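Local structure of DynE7 (Micromonospora chersina, 2XEM) at residues 88-101 and 112-124. The protein is a hot-dog fold thioesterase of dynemicin biosynthesis that binds a polyene methyl ketone and probably releases the nascent polyene from its polyketide synthase. Residues are numbered along the deposited sequence; the frame is centred on the assembly and turned at random.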
loop_
_atom_site.group_PDB
_atom_site.type_symbol
_atom_site.label_atom_id
_atom_site.label_comp_id
_atom_site.label_asym_id
_atom_site.label_seq_id
_atom_site.Cartn_x
_atom_site.Cartn_y
_atom_site.Cartn_z
ATOM N N ASP D 88 -6.992 -20.109 16.681
ATOM C CA ASP D 88 -8.382 -20.550 16.907
ATOM C C ASP D 88 -8.552 -22.028 16.715
ATOM O O ASP D 88 -9.172 -22.687 17.547
ATOM C CB ASP D 88 -9.355 -19.809 15.993
ATOM C CG ASP D 88 -9.516 -18.360 16.338
ATOM O OD1 ASP D 88 -9.072 -17.954 17.440
ATOM O OD2 ASP D 88 -10.120 -17.629 15.534
ATOM N N ARG D 89 -8.037 -22.545 15.596
ATOM C CA ARG D 89 -8.087 -23.974 15.309
ATOM C C ARG D 89 -7.164 -24.352 14.170
ATOM O O ARG D 89 -6.875 -23.535 13.281
ATOM C CB ARG D 89 -9.537 -24.496 15.101
ATOM C CG ARG D 89 -10.297 -23.842 13.966
ATOM C CD ARG D 89 -11.782 -23.749 14.262
ATOM N NE ARG D 89 -12.190 -22.375 14.589
ATOM C CZ ARG D 89 -12.479 -21.435 13.690
ATOM N NH1 ARG D 89 -12.407 -21.701 12.389
ATOM N NH2 ARG D 89 -12.834 -20.219 14.085
ATOM N N LEU D 90 -6.691 -25.586 14.232
ATOM C CA LEU D 90 -5.872 -26.219 13.225
ATOM C C LEU D 90 -6.704 -27.363 12.747
ATOM O O LEU D 90 -7.042 -28.237 13.543
ATOM C CB LEU D 90 -4.558 -26.701 13.850
ATOM C CG LEU D 90 -3.375 -26.619 12.925
ATOM C CD1 LEU D 90 -2.456 -25.448 13.299
ATOM C CD2 LEU D 90 -2.626 -27.962 12.881
ATOM N N ASP D 91 -7.121 -27.309 11.473
ATOM C CA ASP D 91 -8.015 -28.288 10.856
ATOM C C ASP D 91 -7.434 -28.794 9.526
ATOM O O ASP D 91 -7.739 -28.239 8.464
ATOM C CB ASP D 91 -9.420 -27.676 10.679
ATOM C CG ASP D 91 -10.499 -28.630 10.187
ATOM O OD1 ASP D 91 -10.345 -29.864 10.377
ATOM O OD2 ASP D 91 -11.525 -28.144 9.668
ATOM N N GLY D 92 -6.580 -29.824 9.620
ATOM C CA GLY D 92 -5.910 -30.451 8.485
ATOM C C GLY D 92 -4.711 -29.660 8.003
ATOM O O GLY D 92 -3.725 -29.529 8.737
ATOM N N HIS D 93 -4.773 -29.190 6.732
ATOM C CA HIS D 93 -3.859 -28.239 6.097
ATOM C C HIS D 93 -4.260 -26.772 6.411
ATOM O O HIS D 93 -3.546 -25.865 6.010
ATOM C CB HIS D 93 -3.759 -28.508 4.563
ATOM C CG HIS D 93 -4.951 -28.080 3.779
ATOM N ND1 HIS D 93 -4.883 -27.032 2.882
ATOM C CD2 HIS D 93 -6.205 -28.573 3.783
ATOM C CE1 HIS D 93 -6.100 -26.920 2.374
ATOM N NE2 HIS D 93 -6.928 -27.828 2.884
ATOM N N ARG D 94 -5.391 -26.549 7.109
ATOM C CA ARG D 94 -5.883 -25.205 7.429
ATOM C C ARG D 94 -5.587 -24.736 8.851
ATOM O O ARG D 94 -5.609 -25.522 9.795
ATOM C CB ARG D 94 -7.364 -25.060 7.133
ATOM C CG ARG D 94 -7.651 -24.844 5.675
ATOM C CD ARG D 94 -9.132 -25.102 5.464
ATOM N NE ARG D 94 -9.510 -24.955 4.061
ATOM C CZ ARG D 94 -10.601 -24.336 3.620
ATOM N NH1 ARG D 94 -11.467 -23.808 4.476
ATOM N NH2 ARG D 94 -10.841 -24.249 2.317
ATOM N N ILE D 95 -5.323 -23.435 8.983
ATOM C CA ILE D 95 -5.017 -22.754 10.238
ATOM C C ILE D 95 -5.941 -21.548 10.334
ATOM O O ILE D 95 -5.885 -20.673 9.479
ATOM C CB ILE D 95 -3.510 -22.299 10.279
ATOM C CG1 ILE D 95 -2.524 -23.485 10.090
ATOM C CG2 ILE D 95 -3.215 -21.505 11.552
ATOM C CD1 ILE D 95 -1.132 -23.067 9.603
ATOM N N ALA D 96 -6.747 -21.476 11.392
ATOM C CA ALA D 96 -7.551 -20.295 11.709
ATOM C C ALA D 96 -6.899 -19.577 12.875
ATOM O O ALA D 96 -6.625 -20.187 13.907
ATOM C CB ALA D 96 -8.984 -20.701 12.049
ATOM N N MET D 97 -6.587 -18.293 12.674
ATOM C CA MET D 97 -5.978 -17.379 13.646
ATOM C C MET D 97 -6.942 -16.260 13.946
ATOM O O MET D 97 -7.723 -15.898 13.069
ATOM C CB MET D 97 -4.707 -16.741 13.055
ATOM C CG MET D 97 -3.543 -17.699 12.937
ATOM S SD MET D 97 -2.360 -17.103 11.706
ATOM C CE MET D 97 -3.290 -17.537 10.155
ATOM N N SER D 98 -6.895 -15.722 15.174
ATOM C CA SER D 98 -7.635 -14.523 15.575
ATOM C C SER D 98 -6.692 -13.437 16.079
ATOM O O SER D 98 -5.564 -13.728 16.480
ATOM C CB SER D 98 -8.712 -14.843 16.615
ATOM O OG SER D 98 -8.137 -15.473 17.749
ATOM N N PHE D 99 -7.146 -12.173 16.002
ATOM C CA PHE D 99 -6.308 -10.989 16.242
ATOM C C PHE D 99 -7.073 -9.978 17.059
ATOM O O PHE D 99 -8.241 -9.730 16.768
ATOM C CB PHE D 99 -5.844 -10.336 14.927
ATOM C CG PHE D 99 -5.152 -11.254 13.944
ATOM C CD1 PHE D 99 -3.765 -11.351 13.917
ATOM C CD2 PHE D 99 -5.889 -12.006 13.028
ATOM C CE1 PHE D 99 -3.125 -12.202 13.009
ATOM C CE2 PHE D 99 -5.246 -12.864 12.130
ATOM C CZ PHE D 99 -3.865 -12.950 12.127
ATOM N N ASP D 100 -6.430 -9.457 18.120
ATOM C CA ASP D 100 -6.837 -8.242 18.795
ATOM C C ASP D 100 -5.869 -7.149 18.370
ATOM O O ASP D 100 -4.665 -7.391 18.323
ATOM C CB ASP D 100 -6.767 -8.402 20.322
ATOM C CG ASP D 100 -7.921 -9.158 20.976
ATOM O OD1 ASP D 100 -8.880 -9.540 20.260
ATOM O OD2 ASP D 100 -7.886 -9.327 22.205
ATOM N N TYR D 101 -6.386 -5.954 18.042
ATOM C CA TYR D 101 -5.512 -4.823 17.696
ATOM C C TYR D 101 -5.645 -3.825 18.817
ATOM O O TYR D 101 -6.688 -3.182 18.953
ATOM C CB TYR D 101 -5.929 -4.153 16.388
ATOM C CG TYR D 101 -6.000 -5.052 15.177
ATOM C CD1 TYR D 101 -5.041 -4.975 14.179
ATOM C CD2 TYR D 101 -7.092 -5.904 14.974
ATOM C CE1 TYR D 101 -5.158 -5.717 13.007
ATOM C CE2 TYR D 101 -7.206 -6.672 13.817
ATOM C CZ TYR D 101 -6.250 -6.554 12.827
ATOM O OH TYR D 101 -6.402 -7.217 11.642
ATOM N N LEU D 112 -8.733 -1.360 19.312
ATOM C CA LEU D 112 -9.104 -0.658 18.074
ATOM C C LEU D 112 -10.010 -1.491 17.224
ATOM O O LEU D 112 -10.918 -0.965 16.592
ATOM C CB LEU D 112 -7.848 -0.279 17.259
ATOM C CG LEU D 112 -6.854 0.712 17.922
ATOM C CD1 LEU D 112 -5.731 1.091 16.955
ATOM C CD2 LEU D 112 -7.548 1.966 18.426
ATOM N N ALA D 113 -9.774 -2.807 17.223
ATOM C CA ALA D 113 -10.317 -3.726 16.239
ATOM C C ALA D 113 -10.047 -5.143 16.664
ATOM O O ALA D 113 -9.190 -5.396 17.529
ATOM C CB ALA D 113 -9.663 -3.480 14.877
ATOM N N GLN D 114 -10.803 -6.084 16.071
ATOM C CA GLN D 114 -10.473 -7.507 16.149
ATOM C C GLN D 114 -10.517 -8.082 14.742
ATOM O O GLN D 114 -11.112 -7.482 13.844
ATOM C CB GLN D 114 -11.411 -8.267 17.099
ATOM C CG GLN D 114 -11.179 -7.919 18.587
ATOM C CD GLN D 114 -12.187 -8.563 19.477
ATOM O OE1 GLN D 114 -13.389 -8.426 19.289
ATOM N NE2 GLN D 114 -11.717 -9.284 20.481
ATOM N N GLY D 115 -9.854 -9.211 14.549
ATOM C CA GLY D 115 -9.845 -9.849 13.246
ATOM C C GLY D 115 -9.683 -11.341 13.304
ATOM O O GLY D 115 -9.422 -11.918 14.370
ATOM N N ARG D 116 -9.834 -11.974 12.135
ATOM C CA ARG D 116 -9.667 -13.415 11.989
ATOM C C ARG D 116 -9.177 -13.673 10.593
ATOM O O ARG D 116 -9.521 -12.925 9.675
ATOM C CB ARG D 116 -11.013 -14.176 12.144
ATOM C CG ARG D 116 -11.645 -14.164 13.501
ATOM C CD ARG D 116 -12.893 -15.074 13.538
ATOM N NE ARG D 116 -13.849 -14.843 12.430
ATOM C CZ ARG D 116 -14.841 -13.959 12.445
ATOM N NH1 ARG D 116 -15.015 -13.158 13.491
ATOM N NH2 ARG D 116 -15.677 -13.876 11.422
ATOM N N GLN D 117 -8.478 -14.790 10.411
ATOM C CA GLN D 117 -8.019 -15.210 9.093
ATOM C C GLN D 117 -7.874 -16.720 9.092
ATOM O O GLN D 117 -7.436 -17.287 10.103
ATOM C CB GLN D 117 -6.645 -14.575 8.856
ATOM C CG GLN D 117 -6.080 -14.740 7.506
ATOM C CD GLN D 117 -4.724 -14.128 7.549
ATOM O OE1 GLN D 117 -3.746 -14.771 7.929
ATOM N NE2 GLN D 117 -4.669 -12.842 7.299
ATOM N N THR D 118 -8.209 -17.361 7.957
ATOM C CA THR D 118 -7.888 -18.773 7.745
ATOM C C THR D 118 -6.879 -18.860 6.641
ATOM O O THR D 118 -7.065 -18.250 5.597
ATOM C CB THR D 118 -9.138 -19.617 7.413
ATOM O OG1 THR D 118 -10.164 -19.305 8.336
ATOM C CG2 THR D 118 -8.857 -21.130 7.436
ATOM N N VAL D 119 -5.819 -19.626 6.862
ATOM C CA VAL D 119 -4.801 -19.888 5.845
ATOM C C VAL D 119 -4.675 -21.376 5.541
ATOM O O VAL D 119 -4.933 -22.210 6.410
ATOM C CB VAL D 119 -3.412 -19.260 6.166
ATOM C CG1 VAL D 119 -3.492 -17.771 6.435
ATOM C CG2 VAL D 119 -2.668 -20.025 7.287
ATOM N N ALA D 120 -4.291 -21.711 4.320
ATOM C CA ALA D 120 -4.000 -23.091 3.943
ATOM C C ALA D 120 -2.515 -23.196 3.572
ATOM O O ALA D 120 -1.979 -22.303 2.914
ATOM C CB ALA D 120 -4.869 -23.502 2.755
ATOM N N CYS D 121 -1.845 -24.260 4.028
ATOM C CA CYS D 121 -0.478 -24.559 3.636
ATOM C C CYS D 121 -0.520 -25.268 2.284
ATOM O O CYS D 121 -1.206 -26.284 2.133
ATOM C CB CYS D 121 0.209 -25.417 4.696
ATOM S SG CYS D 121 0.387 -24.590 6.296
ATOM N N MET D 122 0.190 -24.713 1.303
ATOM C CA MET D 122 0.225 -25.264 -0.050
ATOM C C MET D 122 1.629 -25.271 -0.613
ATOM O O MET D 122 2.501 -24.551 -0.136
ATOM C CB MET D 122 -0.705 -24.511 -1.021
ATOM C CG MET D 122 -2.016 -24.059 -0.429
ATOM S SD MET D 122 -3.403 -24.544 -1.440
ATOM C CE MET D 122 -4.117 -25.690 -0.360
ATOM N N ARG D 123 1.839 -26.087 -1.638
ATOM C CA ARG D 123 3.074 -26.108 -2.409
ATOM C C ARG D 123 2.780 -25.873 -3.896
ATOM O O ARG D 123 1.703 -26.231 -4.382
ATOM C CB ARG D 123 3.883 -27.390 -2.129
ATOM C CG ARG D 123 3.834 -28.448 -3.218
ATOM C CD ARG D 123 3.188 -29.728 -2.750
ATOM N NE ARG D 123 4.140 -30.837 -2.690
ATOM C CZ ARG D 123 3.807 -32.095 -2.426
ATOM N NH1 ARG D 123 2.540 -32.422 -2.197
ATOM N NH2 ARG D 123 4.738 -33.041 -2.394
ATOM N N ARG D 124 3.716 -25.220 -4.600
ATOM C CA ARG D 124 3.609 -25.028 -6.047
ATOM C C ARG D 124 3.902 -26.355 -6.738
ATOM O O ARG D 124 4.994 -26.909 -6.568
ATOM C CB ARG D 124 4.522 -23.888 -6.554
ATOM C CG ARG D 124 5.918 -23.848 -5.928
ATOM C CD ARG D 124 6.707 -22.631 -6.374
ATOM N NE ARG D 124 7.509 -22.900 -7.567
ATOM C CZ ARG D 124 8.824 -23.101 -7.559
ATOM N NH1 ARG D 124 9.503 -23.059 -6.418
ATOM N NH2 ARG D 124 9.471 -23.336 -8.693
#
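Strands 94-101 and 112-124 belong to an antiparallel hairpin of the hot-dog sheet (strands 94-105 and 110-124), and Ile95 pairs with Val119, Met97 with Gln117, Phe99 with Gly115 and Tyr101 with Ala113. The N-to-C directions of the two short segments are 165° apart, close to antiparallel. Most of the ladder's bonds are fairly straight at the hydrogen, as from Met97 N to Gln117 O (2.9 Å); that of Phe99 N to Gly115 O is the most bent, and Phe99 N approaches from above the carbonyl plane. At one end Leu112 and Ala113 both oppose Tyr101, a classic beta bulge, and Leu112 N donates to Tyr101 O at 2.8 Å.

The face carrying Ile95, Met97, Phe99 and Tyr101 turns toward helices 32-48 and 136-143. Gly115 has no side chain, and the Tyr101 ring meets strand 112-124 there by its edge, CE2 3.7 Å from Gly115 N and CD2 3.5 Å from Ala113 CB. Its hydroxyl is hydrogen-bonded to Tyr33 O and Gln37 NE2 of helix 32-48. Met97 bends at chi3 (-76°), which brings CE to 3.7 Å from Val119 CG1 and 3.6 Å from Gln117 OE1; that oxygen is hydrogen-bonded to Arg41.

On the other face, Asp100 and Gln114 run side by side. Gln114 NE2 donates to Asp100 OD1 (2.9 Å, 162° at the hydrogen) on the syn side but tilted out of the carboxylate plane, while its OE1 is hydrogen-bonded to Tyr72 OH. At the opposite end, in the type II' turn from Asp91 to Arg94, Met122 CE and Ala120 CB approach the His93 ring obliquely, and its buried ND1, 3.5 Å from Ala120 CB, has no polar partner. The hairpin forms part of an antiparallel sheet wrapped around a long central helix, here 32-48, the hallmark of the hot-dog fold.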